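Putative thioesterase (Novosphingobium aromaticivorans, PDB 3CJY) probably hydrolyses acyl-CoA thioesters, as a double hotdog-fold thioesterase, and binds a calcium ion. Local coordinates at residues 120-125 with 239-244; 182-187 with 218-223. One frame throughout, in Å; residues are numbered along the deposited sequence.

Contact 1: residues 120-125 with 239-244; sequences LAPPVP and TLWDQS. With GOL (glycerol), chain F.
On the outer, convex side of the C-terminal hotdog sheet, the loop between strands 116-117 and 149-153 lies across the indole of Trp241, at the end of strand 233-241. The defining interaction is a CH-pi contact: Ala121 CA stands 3.6 Å from the centroid of the six-membered ring of Trp241, only 12° from the ring normal. The backbone runs on past the rim of the ring, with Ala121 N 3.5 Å from Trp241 CH2, while the methyl group CB of Ala121 reaches Trp241 CE3 at 3.8 Å. Pro122 approaches the indole obliquely from the same side, its CD lying 3.8 Å from NE1 of Trp241. The indole is sandwiched, because Thr239 CG2 rests against the opposite face. Chi1 of Trp241 is -42°, which sets CG anti to the carbonyl carbon and swings the rings back beside the strand, against Ala121 and Pro122. Trp241 NE1 donates a hydrogen bond to Asp223 OD2 on strand 220-230, which probably helps hold the indole against turning about the CB-CG bond. Past the strand, Asp242 forms an Asx turn: its OD1 accepts from Ser244 N, which approaches from above the carboxylate plane, 65° out of it. A glycerol, probably from the crystallisation liquor, sits between the segments beside the tryptophan. Its O1 makes a weak hydrogen bond to Pro122 O, and its C3 packs on Ala121 CB at 3.6 Å.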
loop_
_atom_site.group_PDB
_atom_site.type_symbol
_atom_site.label_atom_id
_atom_site.label_comp_id
_atom_site.label_asym_id
_atom_site.label_seq_id
_atom_site.Cartn_x
_atom_site.Cartn_y
_atom_site.Cartn_z
ATOM N N LEU A 120 -11.846 -0.882 15.380
ATOM C CA LEU A 120 -12.900 -0.037 15.885
ATOM C C LEU A 120 -12.712 1.411 15.427
ATOM O O LEU A 120 -11.616 2.000 15.539
ATOM C CB LEU A 120 -12.905 -0.099 17.414
ATOM C CG LEU A 120 -13.956 0.625 18.243
ATOM C CD1 LEU A 120 -15.372 0.066 18.015
ATOM C CD2 LEU A 120 -13.579 0.539 19.750
ATOM N N ALA A 121 -13.814 1.990 14.950
ATOM C CA ALA A 121 -13.841 3.368 14.471
ATOM C C ALA A 121 -13.506 4.378 15.588
ATOM O O ALA A 121 -13.884 4.168 16.763
ATOM C CB ALA A 121 -15.210 3.707 13.853
ATOM N N PRO A 122 -12.794 5.464 15.246
ATOM C CA PRO A 122 -12.524 6.449 16.297
ATOM C C PRO A 122 -13.832 7.124 16.742
ATOM O O PRO A 122 -14.759 7.257 15.945
ATOM C CB PRO A 122 -11.596 7.454 15.614
ATOM C CG PRO A 122 -11.899 7.316 14.127
ATOM C CD PRO A 122 -12.238 5.867 13.939
ATOM N N PRO A 123 -13.905 7.540 18.016
ATOM C CA PRO A 123 -15.151 8.086 18.527
ATOM C C PRO A 123 -15.409 9.541 18.199
ATOM O O PRO A 123 -15.591 10.354 19.081
ATOM C CB PRO A 123 -15.006 7.888 20.034
ATOM C CG PRO A 123 -13.613 7.977 20.301
ATOM C CD PRO A 123 -12.890 7.398 19.073
ATOM N N VAL A 124 -15.520 9.838 16.931
ATOM C CA VAL A 124 -15.717 11.223 16.472
ATOM C C VAL A 124 -17.207 11.586 16.534
ATOM O O VAL A 124 -18.043 10.712 16.542
ATOM C CB VAL A 124 -15.183 11.418 15.041
ATOM C CG1 VAL A 124 -13.721 10.989 14.922
ATOM C CG2 VAL A 124 -16.008 10.654 14.007
ATOM N N PRO A 125 -17.557 12.881 16.562
ATOM C CA PRO A 125 -18.965 13.244 16.507
ATOM C C PRO A 125 -19.570 12.847 15.186
ATOM O O PRO A 125 -18.863 12.732 14.219
ATOM C CB PRO A 125 -18.958 14.798 16.627
ATOM C CG PRO A 125 -17.551 15.165 17.023
ATOM C CD PRO A 125 -16.670 14.046 16.477
ATOM N N THR A 239 -8.005 5.223 6.574
ATOM C CA THR A 239 -9.087 4.244 6.737
ATOM C C THR A 239 -10.359 5.014 6.410
ATOM O O THR A 239 -10.539 6.168 6.840
ATOM C CB THR A 239 -9.163 3.655 8.151
ATOM O OG1 THR A 239 -7.933 3.013 8.496
ATOM C CG2 THR A 239 -10.304 2.645 8.294
ATOM N N LEU A 240 -11.172 4.373 5.585
ATOM C CA LEU A 240 -12.470 4.865 5.158
ATOM C C LEU A 240 -13.565 4.044 5.830
ATOM O O LEU A 240 -13.682 2.813 5.641
ATOM C CB LEU A 240 -12.596 4.809 3.643
ATOM C CG LEU A 240 -11.536 5.597 2.856
ATOM C CD1 LEU A 240 -11.754 5.385 1.337
ATOM C CD2 LEU A 240 -11.604 7.088 3.199
ATOM N N TRP A 241 -14.346 4.739 6.655
ATOM C CA TRP A 241 -15.464 4.148 7.339
ATOM C C TRP A 241 -16.788 4.699 6.851
ATOM O O TRP A 241 -16.877 5.853 6.369
ATOM C CB TRP A 241 -15.397 4.443 8.849
ATOM C CG TRP A 241 -14.070 4.337 9.511
ATOM C CD1 TRP A 241 -13.097 5.309 9.561
ATOM C CD2 TRP A 241 -13.595 3.247 10.333
ATOM N NE1 TRP A 241 -12.037 4.868 10.311
ATOM C CE2 TRP A 241 -12.317 3.605 10.792
ATOM C CE3 TRP A 241 -14.105 1.969 10.668
ATOM C CZ2 TRP A 241 -11.550 2.764 11.600
ATOM C CZ3 TRP A 241 -13.324 1.141 11.493
ATOM C CH2 TRP A 241 -12.064 1.535 11.919
ATOM N N ASP A 242 -17.871 3.927 7.038
ATOM C CA ASP A 242 -19.203 4.503 6.825
ATOM C C ASP A 242 -19.619 5.314 8.041
ATOM O O ASP A 242 -18.829 5.539 8.963
ATOM C CB ASP A 242 -20.283 3.498 6.412
ATOM C CG ASP A 242 -20.673 2.528 7.490
ATOM O OD1 ASP A 242 -20.181 2.641 8.629
ATOM O OD2 ASP A 242 -21.512 1.653 7.154
ATOM N N GLN A 243 -20.871 5.734 8.094
ATOM C CA GLN A 243 -21.290 6.589 9.213
ATOM C C GLN A 243 -21.570 5.813 10.512
ATOM O O GLN A 243 -21.721 6.371 11.591
ATOM C CB GLN A 243 -22.530 7.422 8.802
ATOM C CG GLN A 243 -22.925 8.491 9.813
ATOM C CD GLN A 243 -24.155 9.295 9.407
ATOM O OE1 GLN A 243 -24.504 9.359 8.240
ATOM N NE2 GLN A 243 -24.828 9.901 10.390
ATOM N N SER A 244 -21.577 4.498 10.390
ATOM C CA SER A 244 -21.929 3.602 11.473
ATOM C C SER A 244 -20.804 2.771 12.032
ATOM O O SER A 244 -21.065 1.807 12.750
ATOM C CB SER A 244 -23.032 2.646 10.994
ATOM O OG SER A 244 -24.132 3.398 10.530
HETATM C C1 GOL F . -17.215 7.293 14.266
HETATM O O1 GOL F . -17.716 7.111 15.572
HETATM C C2 GOL F . -18.132 6.619 13.273
HETATM O O2 GOL F . -18.782 5.541 13.927
HETATM C C3 GOL F . -17.294 6.123 12.087
HETATM O O3 GOL F . -18.100 5.385 11.224
#

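Contact 2: residues 182-187 with 218-223; sequences AMFADF and GWCLCD
Helix 178-185 packs on strand 220-230 of the C-terminal hotdog domain, the helix-on-sheet core of that fold, through Phe184 and the sulfur-bearing side chains of Cys220 and Cys222. The closer packing lies at Phe184. Its CD2 and CE2 are each 3.8 Å from Cys220 CB, and the methylene comes at the ring obliquely. Cys220 SG is also 3.8 Å from Phe184 CD2 but 5.0 Å from the ring centroid, 67° off the normal, so the sulfur meets the ring obliquely and well off its centre. With chi1 at 174°, Cys220 holds its sulfur opposite the backbone N and extends it from the strand to the helix. Two residues on, Cys222 points to the same side and meets the backbone at Phe184, its SG 3.6 Å from Phe184 O in a packing contact; that carbonyl accepts a backbone bond from Phe187 N. The looser part is at Phe187, where CB alone approaches Cys222 SG, at 4.0 Å, and the ring turns away. Neither part faces solvent, for all four residues are buried; Leu168 touches both Phe184 and Cys222, and Leu240 packs on Phe184 and Cys220. Thiols, methylenes and an aromatic ring thus meet chiefly by dispersion, which suggests that close fit and exclusion of water probably contribute more than directed polar bonds to holding helix and strand together here.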
loop_
_atom_site.group_PDB
_atom_site.type_symbol
_atom_site.label_atom_id
_atom_site.label_comp_id
_atom_site.label_asym_id
_atom_site.label_seq_id
_atom_site.Cartn_x
_atom_site.Cartn_y
_atom_site.Cartn_z
ATOM N N ALA A 182 -11.813 5.068 -3.642
ATOM C CA ALA A 182 -10.527 5.383 -4.218
ATOM C C ALA A 182 -10.333 6.904 -4.189
ATOM O O ALA A 182 -9.265 7.399 -3.912
ATOM C CB ALA A 182 -10.418 4.849 -5.664
HETATM N N MSE A 183 -11.394 7.644 -4.485
HETATM C CA MSE A 183 -11.290 9.100 -4.544
HETATM C C MSE A 183 -11.058 9.658 -3.122
HETATM O O MSE A 183 -10.206 10.509 -2.905
HETATM C CB MSE A 183 -12.506 9.681 -5.270
HETATM C CG MSE A 183 -12.266 9.577 -6.773
HETATM SE SE MSE A 183 -13.735 10.197 -7.913
HETATM C CE MSE A 183 -14.726 8.803 -7.691
ATOM N N PHE A 184 -11.831 9.174 -2.147
ATOM C CA PHE A 184 -11.709 9.663 -0.785
ATOM C C PHE A 184 -10.376 9.302 -0.121
ATOM O O PHE A 184 -9.864 10.024 0.755
ATOM C CB PHE A 184 -12.880 9.174 0.078
ATOM C CG PHE A 184 -14.212 9.803 -0.272
ATOM C CD1 PHE A 184 -14.278 11.023 -0.947
ATOM C CD2 PHE A 184 -15.391 9.261 0.221
ATOM C CE1 PHE A 184 -15.527 11.667 -1.141
ATOM C CE2 PHE A 184 -16.637 9.878 -0.017
ATOM C CZ PHE A 184 -16.680 11.070 -0.727
ATOM N N ALA A 185 -9.815 8.156 -0.528
ATOM C CA ALA A 185 -8.510 7.703 -0.054
ATOM C C ALA A 185 -7.416 8.713 -0.437
ATOM O O ALA A 185 -6.434 8.872 0.259
ATOM C CB ALA A 185 -8.132 6.280 -0.640
ATOM N N ASP A 186 -7.606 9.392 -1.573
ATOM C CA ASP A 186 -6.612 10.371 -2.052
ATOM C C ASP A 186 -6.787 11.784 -1.483
ATOM O O ASP A 186 -6.328 12.773 -2.071
ATOM C CB ASP A 186 -6.546 10.373 -3.558
ATOM C CG ASP A 186 -5.264 11.044 -4.103
ATOM O OD1 ASP A 186 -4.182 10.828 -3.542
ATOM O OD2 ASP A 186 -5.357 11.798 -5.098
ATOM N N PHE A 187 -7.387 11.862 -0.303
ATOM C CA PHE A 187 -7.414 13.091 0.466
ATOM C C PHE A 187 -6.172 13.213 1.401
ATOM O O PHE A 187 -5.989 14.191 2.109
ATOM C CB PHE A 187 -8.707 13.204 1.268
ATOM C CG PHE A 187 -9.846 13.830 0.513
ATOM C CD1 PHE A 187 -10.334 13.248 -0.650
ATOM C CD2 PHE A 187 -10.453 14.991 1.004
ATOM C CE1 PHE A 187 -11.360 13.807 -1.354
ATOM C CE2 PHE A 187 -11.519 15.559 0.314
ATOM C CZ PHE A 187 -11.976 14.951 -0.863
ATOM N N GLY A 218 -23.901 8.068 1.297
ATOM C CA GLY A 218 -23.817 8.721 2.570
ATOM C C GLY A 218 -22.454 9.255 2.923
ATOM O O GLY A 218 -21.591 9.402 2.080
ATOM N N TRP A 219 -22.343 9.589 4.189
ATOM C CA TRP A 219 -21.120 10.107 4.771
ATOM C C TRP A 219 -20.068 9.028 4.926
ATOM O O TRP A 219 -20.362 7.870 5.228
ATOM C CB TRP A 219 -21.381 10.705 6.141
ATOM C CG TRP A 219 -22.167 11.958 6.106
ATOM C CD1 TRP A 219 -23.479 12.116 6.389
ATOM C CD2 TRP A 219 -21.666 13.253 5.752
ATOM N NE1 TRP A 219 -23.851 13.453 6.230
ATOM C CE2 TRP A 219 -22.746 14.159 5.832
ATOM C CE3 TRP A 219 -20.403 13.736 5.366
ATOM C CZ2 TRP A 219 -22.588 15.527 5.585
ATOM C CZ3 TRP A 219 -20.258 15.068 5.075
ATOM C CH2 TRP A 219 -21.343 15.959 5.193
ATOM N N CYS A 220 -18.845 9.448 4.675
ATOM C CA CYS A 220 -17.682 8.580 4.845
ATOM C C CYS A 220 -16.711 9.267 5.820
ATOM O O CYS A 220 -16.407 10.465 5.644
ATOM C CB CYS A 220 -17.046 8.351 3.488
ATOM S SG CYS A 220 -15.470 7.432 3.572
ATOM N N LEU A 221 -16.294 8.558 6.871
ATOM C CA LEU A 221 -15.254 9.073 7.754
ATOM C C LEU A 221 -13.917 8.737 7.082
ATOM O O LEU A 221 -13.552 7.560 6.942
ATOM C CB LEU A 221 -15.323 8.460 9.139
ATOM C CG LEU A 221 -14.285 9.042 10.082
ATOM C CD1 LEU A 221 -14.417 10.563 10.255
ATOM C CD2 LEU A 221 -14.365 8.301 11.416
ATOM N N CYS A 222 -13.193 9.811 6.747
ATOM C CA CYS A 222 -11.885 9.774 6.083
ATOM C C CYS A 222 -10.873 10.024 7.215
ATOM O O CYS A 222 -10.632 11.147 7.661
ATOM C CB CYS A 222 -11.821 10.813 4.968
ATOM S SG CYS A 222 -10.203 10.934 4.200
ATOM N N ASP A 223 -10.319 8.916 7.689
ATOM C CA ASP A 223 -9.496 8.873 8.900
ATOM C C ASP A 223 -8.029 8.636 8.560
ATOM O O ASP A 223 -7.630 7.510 8.308
ATOM C CB ASP A 223 -10.118 7.696 9.710
ATOM C CG ASP A 223 -9.498 7.467 11.068
ATOM O OD1 ASP A 223 -8.752 8.320 11.552
ATOM O OD2 ASP A 223 -9.803 6.385 11.635
#

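How the contacts relate
From the N terminus, the chain first builds the N-terminal hotdog domain and then enters the loop at 120-125. Contact 1 closes a long loop from there to 239-244, with 113 residues between its segments; contact 2, 182-187 with 218-223, closes a shorter one of 30 residues wholly within it. The two do not cross. Their centres lie about 11 Å apart, at adjacent antiparallel strands, 220-230 and 233-241, joined by probable backbone hydrogen bonds from Leu221 N to Trp241 O and from Asp223 N to Thr239 O. Contact 2 ties the helix to one side of this sheet, and contact 1 lays the loop between strands 116-117 and 149-153 on the other.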